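Local atomic coordinates of endoglucanase (Uncultured bacterium, PDB entry 3X17), a protein that probably hydrolyses internal beta-1,4-glucosidic bonds of cellulose, as a glycoside hydrolase family 9 endoglucanase with an N-terminal Ig-like domain. Residues A[53-58]-A[63-68]; A[471-474]-A[478-481]. One frame throughout, in Å; residues are numbered along the deposited sequence.

Contact 1: A[53-58]-A[63-68]; sequences LQIVRA and VVWEGT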
loop_
_atom_site.group_PDB
_atom_site.type_symbol
_atom_site.label_atom_id
_atom_site.label_comp_id
_atom_site.label_asym_id
_atom_site.label_seq_id
_atom_site.Cartn_x
_atom_site.Cartn_y
_atom_site.Cartn_z
ATOM N N LEU A 53 19.936 20.951 -17.829
ATOM C CA LEU A 53 18.801 21.224 -16.940
ATOM C C LEU A 53 19.066 22.397 -16.017
ATOM O O LEU A 53 20.133 22.492 -15.398
ATOM C CB LEU A 53 18.461 19.986 -16.113
ATOM C CG LEU A 53 17.313 20.097 -15.093
ATOM C CD1 LEU A 53 15.949 20.055 -15.790
ATOM C CD2 LEU A 53 17.411 18.936 -14.120
ATOM N N GLN A 54 18.067 23.253 -15.871
ATOM C CA GLN A 54 18.064 24.208 -14.795
ATOM C C GLN A 54 16.931 23.893 -13.824
ATOM O O GLN A 54 15.895 23.357 -14.222
ATOM C CB GLN A 54 17.911 25.630 -15.343
ATOM C CG GLN A 54 18.866 25.960 -16.463
ATOM C CD GLN A 54 18.526 27.286 -17.109
ATOM O OE1 GLN A 54 17.370 27.543 -17.439
ATOM N NE2 GLN A 54 19.524 28.151 -17.254
ATOM N N ILE A 55 17.157 24.185 -12.548
ATOM C CA ILE A 55 16.071 24.329 -11.595
ATOM C C ILE A 55 15.901 25.806 -11.320
ATOM O O ILE A 55 16.875 26.521 -11.115
ATOM C CB ILE A 55 16.370 23.653 -10.252
ATOM C CG1 ILE A 55 16.752 22.168 -10.410
ATOM C CG2 ILE A 55 15.270 23.982 -9.217
ATOM C CD1 ILE A 55 15.846 21.337 -11.307
ATOM N N VAL A 56 14.654 26.236 -11.216
ATOM C CA VAL A 56 14.319 27.647 -11.284
ATOM C C VAL A 56 13.290 27.973 -10.186
ATOM O O VAL A 56 12.326 27.242 -10.007
ATOM C CB VAL A 56 13.717 27.953 -12.664
ATOM C CG1 VAL A 56 13.102 29.299 -12.665
ATOM C CG2 VAL A 56 14.787 27.849 -13.745
ATOM N N ARG A 57 13.506 29.039 -9.425
ATOM C CA ARG A 57 12.482 29.483 -8.467
ATOM C C ARG A 57 11.135 29.667 -9.167
ATOM O O ARG A 57 11.068 30.208 -10.278
ATOM C CB ARG A 57 12.898 30.774 -7.750
ATOM C CG ARG A 57 13.969 30.583 -6.674
ATOM C CD ARG A 57 13.556 31.202 -5.338
ATOM N NE ARG A 57 13.407 32.650 -5.439
ATOM C CZ ARG A 57 14.418 33.513 -5.377
ATOM N NH1 ARG A 57 15.658 33.079 -5.177
ATOM N NH2 ARG A 57 14.190 34.815 -5.505
ATOM N N ALA A 58 10.074 29.148 -8.556
ATOM C CA ALA A 58 8.734 29.291 -9.114
ATOM C C ALA A 58 8.361 30.759 -9.289
ATOM O O ALA A 58 7.832 31.142 -10.327
ATOM C CB ALA A 58 7.704 28.580 -8.245
ATOM N N VAL A 63 17.353 31.085 -11.944
ATOM C CA VAL A 63 18.078 29.818 -11.928
ATOM C C VAL A 63 18.828 29.555 -10.623
ATOM O O VAL A 63 19.601 30.387 -10.148
ATOM C CB VAL A 63 19.043 29.702 -13.097
ATOM C CG1 VAL A 63 19.658 28.302 -13.122
ATOM C CG2 VAL A 63 18.321 30.023 -14.409
ATOM N N VAL A 64 18.564 28.403 -10.017
ATOM C CA VAL A 64 19.148 28.114 -8.719
ATOM C C VAL A 64 20.060 26.890 -8.796
ATOM O O VAL A 64 20.866 26.631 -7.902
ATOM C CB VAL A 64 18.056 28.021 -7.616
ATOM C CG1 VAL A 64 17.317 26.691 -7.668
ATOM C CG2 VAL A 64 18.641 28.280 -6.245
ATOM N N TRP A 65 20.019 26.225 -9.944
ATOM C CA TRP A 65 20.797 25.018 -10.168
ATOM C C TRP A 65 20.842 24.785 -11.674
ATOM O O TRP A 65 19.851 24.962 -12.370
ATOM C CB TRP A 65 20.153 23.820 -9.427
ATOM C CG TRP A 65 20.964 22.543 -9.432
ATOM C CD1 TRP A 65 21.675 22.025 -8.386
ATOM C CD2 TRP A 65 21.083 21.592 -10.503
ATOM N NE1 TRP A 65 22.253 20.827 -8.748
ATOM C CE2 TRP A 65 21.920 20.544 -10.042
ATOM C CE3 TRP A 65 20.523 21.496 -11.780
ATOM C CZ2 TRP A 65 22.228 19.423 -10.824
ATOM C CZ3 TRP A 65 20.855 20.402 -12.572
ATOM C CH2 TRP A 65 21.709 19.378 -12.092
ATOM N N GLU A 66 22.003 24.414 -12.189
ATOM C CA GLU A 66 22.111 24.157 -13.600
ATOM C C GLU A 66 23.094 23.029 -13.764
ATOM O O GLU A 66 24.078 22.975 -13.049
ATOM C CB GLU A 66 22.605 25.416 -14.331
ATOM C CG GLU A 66 22.640 25.296 -15.839
ATOM C CD GLU A 66 22.887 26.649 -16.529
ATOM O OE1 GLU A 66 22.381 27.680 -16.039
ATOM O OE2 GLU A 66 23.610 26.679 -17.547
ATOM N N GLY A 67 22.817 22.112 -14.675
ATOM C CA GLY A 67 23.603 20.891 -14.778
ATOM C C GLY A 67 23.340 20.218 -16.100
ATOM O O GLY A 67 22.237 20.287 -16.645
ATOM N N THR A 68 24.401 19.663 -16.664
ATOM C CA THR A 68 24.333 18.818 -17.828
ATOM C C THR A 68 23.723 17.455 -17.448
ATOM O O THR A 68 24.030 16.907 -16.379
ATOM C CB THR A 68 25.760 18.644 -18.448
ATOM O OG1 THR A 68 25.663 17.954 -19.692
ATOM C CG2 THR A 68 26.680 17.849 -17.515
#

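Contact 2: A[471-474]-A[478-481]; sequences GVNP and SYVT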
loop_
_atom_site.group_PDB
_atom_site.type_symbol
_atom_site.label_atom_id
_atom_site.label_comp_id
_atom_site.label_asym_id
_atom_site.label_seq_id
_atom_site.Cartn_x
_atom_site.Cartn_y
_atom_site.Cartn_z
ATOM N N GLY A 471 5.004 10.829 -10.024
ATOM C CA GLY A 471 5.149 11.508 -11.317
ATOM C C GLY A 471 6.412 11.177 -12.103
ATOM O O GLY A 471 6.554 11.592 -13.270
ATOM N N VAL A 472 7.299 10.376 -11.512
ATOM C CA VAL A 472 8.491 9.930 -12.230
ATOM C C VAL A 472 8.218 8.631 -12.986
ATOM O O VAL A 472 8.631 7.551 -12.581
ATOM C CB VAL A 472 9.780 9.861 -11.329
ATOM C CG1 VAL A 472 11.033 9.494 -12.185
ATOM C CG2 VAL A 472 10.035 11.220 -10.672
ATOM N N ASN A 473 7.513 8.757 -14.105
ATOM C CA ASN A 473 7.014 7.609 -14.862
ATOM C C ASN A 473 6.631 8.084 -16.270
ATOM O O ASN A 473 6.511 9.286 -16.510
ATOM C CB ASN A 473 5.813 6.981 -14.142
ATOM C CG ASN A 473 4.637 7.948 -14.012
ATOM O OD1 ASN A 473 4.127 8.451 -15.015
ATOM N ND2 ASN A 473 4.249 8.265 -12.770
ATOM N N PRO A 474 6.489 7.158 -17.223
ATOM C CA PRO A 474 6.482 7.682 -18.588
ATOM C C PRO A 474 5.210 8.462 -18.914
ATOM O O PRO A 474 5.135 9.072 -19.972
ATOM C CB PRO A 474 6.549 6.418 -19.453
ATOM C CG PRO A 474 6.279 5.279 -18.525
ATOM C CD PRO A 474 6.744 5.710 -17.190
ATOM N N SER A 478 0.706 11.441 -11.499
ATOM C CA SER A 478 0.670 11.137 -10.055
ATOM C C SER A 478 -0.433 10.117 -9.848
ATOM O O SER A 478 -1.549 10.319 -10.340
ATOM C CB SER A 478 0.319 12.383 -9.253
ATOM O OG SER A 478 -0.114 12.027 -7.936
ATOM N N TYR A 479 -0.116 8.996 -9.208
ATOM C CA TYR A 479 -1.117 7.952 -9.040
ATOM C C TYR A 479 -1.849 8.090 -7.715
ATOM O O TYR A 479 -2.603 7.207 -7.338
ATOM C CB TYR A 479 -0.480 6.563 -9.166
ATOM C CG TYR A 479 -0.021 6.235 -10.601
ATOM C CD1 TYR A 479 -0.949 6.067 -11.643
ATOM C CD2 TYR A 479 1.335 6.172 -10.919
ATOM C CE1 TYR A 479 -0.530 5.759 -12.963
ATOM C CE2 TYR A 479 1.771 5.860 -12.234
ATOM C CZ TYR A 479 0.829 5.674 -13.246
ATOM O OH TYR A 479 1.266 5.384 -14.521
ATOM N N VAL A 480 -1.606 9.189 -6.994
ATOM C CA VAL A 480 -2.265 9.391 -5.715
ATOM C C VAL A 480 -3.231 10.557 -5.805
ATOM O O VAL A 480 -2.842 11.674 -6.158
ATOM C CB VAL A 480 -1.277 9.654 -4.557
ATOM C CG1 VAL A 480 -2.060 9.775 -3.242
ATOM C CG2 VAL A 480 -0.265 8.540 -4.444
ATOM N N THR A 481 -4.487 10.312 -5.464
ATOM C CA THR A 481 -5.510 11.347 -5.646
ATOM C C THR A 481 -5.194 12.562 -4.811
ATOM O O THR A 481 -4.748 12.428 -3.657
ATOM C CB THR A 481 -6.904 10.841 -5.268
ATOM O OG1 THR A 481 -6.905 10.396 -3.910
ATOM C CG2 THR A 481 -7.283 9.677 -6.155
#

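Contact 1: A[53-58]-A[63-68]
A classic beta bulge, in which Val64 and Trp65 both face Ile55, interrupts the antiparallel hairpin of strands 52-57 and 63-74 in the N-terminal Ig-like domain. Two amides converge on one carbonyl: Val64 N gives a nearly straight bond to Ile55 O (2.8 Å), and Trp65 N adds a weak one to the same oxygen. Ile55 N completes the bulge by donating to Trp65 O at 2.8 Å; beyond it the pairing is regular, Leu53 and Gly67 bonding to each other through both N and O. Between the bulge and that pair, Gln54 and Glu66 run their side chains alongside, pointing the same way. Gln54 NE2 donates to Glu66 OE1 over 3.1 Å; the oxygen lies in the amide plane, but the amide comes from above the carboxylate, the two planes 65° apart. Val63 CG2 packs against this amide, 3.6 Å from Gln54 NE2. Replacing Gln54 with an alanine would probably leave Glu66 without this N-H and open a gap beside Val63. At the bulge, Ile55 CG2 meets Val64 CG1 at 3.7 Å. Leu53 and Trp65 share a face and both touch Ala86 of strand 82-87. With CG anti to the backbone N (chi1 -172°), the indole reaches along its strand to the place where a side chain on Gly67 would clash with it, and Trp65 CZ3 comes to 3.6 Å from Leu53 O.

Contact 2: A[471-474]-A[478-481]
Asn473 ND2 is gripped by two backbone carbonyls, Tyr468 O and Lys477 O, and also lies against the ring of Tyr479 across the contact. The setting is a buried loop that follows helix 456-469 in the family 9 domain, whose fold is an (alpha/alpha)6 barrel. An inverse gamma turn centred on Val472 starts it, closed by a weak bond of 3.1 Å from Asn473 N to Gly471 O. Gly471 takes backbone angles at which a CB would jam against the preceding carbonyl oxygen, and its N passes 4.3 Å from Ser478 CA. Asn473 holds CG between its own backbone N and carbonyl carbon (chi1 62°), which sends the amide toward segment 478-481. There it crosses Tyr479 obliquely, amide and ring planes 41° apart, with no hydrogen bond between the two segments. Tyr479 itself is packed edge-to-face with Tyr529. Ser478 points its CB away from segment 471-474; its OG bonds to Leu483 O and accepts a weak 3.3 Å bond from Val480 N. The closest meeting of the two side chains is Asn473 ND2 to Tyr479 CE2, at 3.5 Å, with Asn473 CG 4.0 Å from the same carbon.

Contact 1 belongs to the Ig-like domain and contact 2 to the family 9 domain, with centres 22 Å apart and nearest atoms about 11 Å apart, so they do not touch. Across the Ig-like sheet, strand 63-74 has 82-87 as its neighbour and 32-37 lies next to that; on this last strand Val472 of contact 2 packs against Gln32 and Val34. Contact 2 therefore sits where the two domains meet, about 15 Å from the centre of the chain, whereas the centre of contact 1 lies farther out, about 33 Å away on the same side. Neither contact includes a ligand of the zinc or calcium ions.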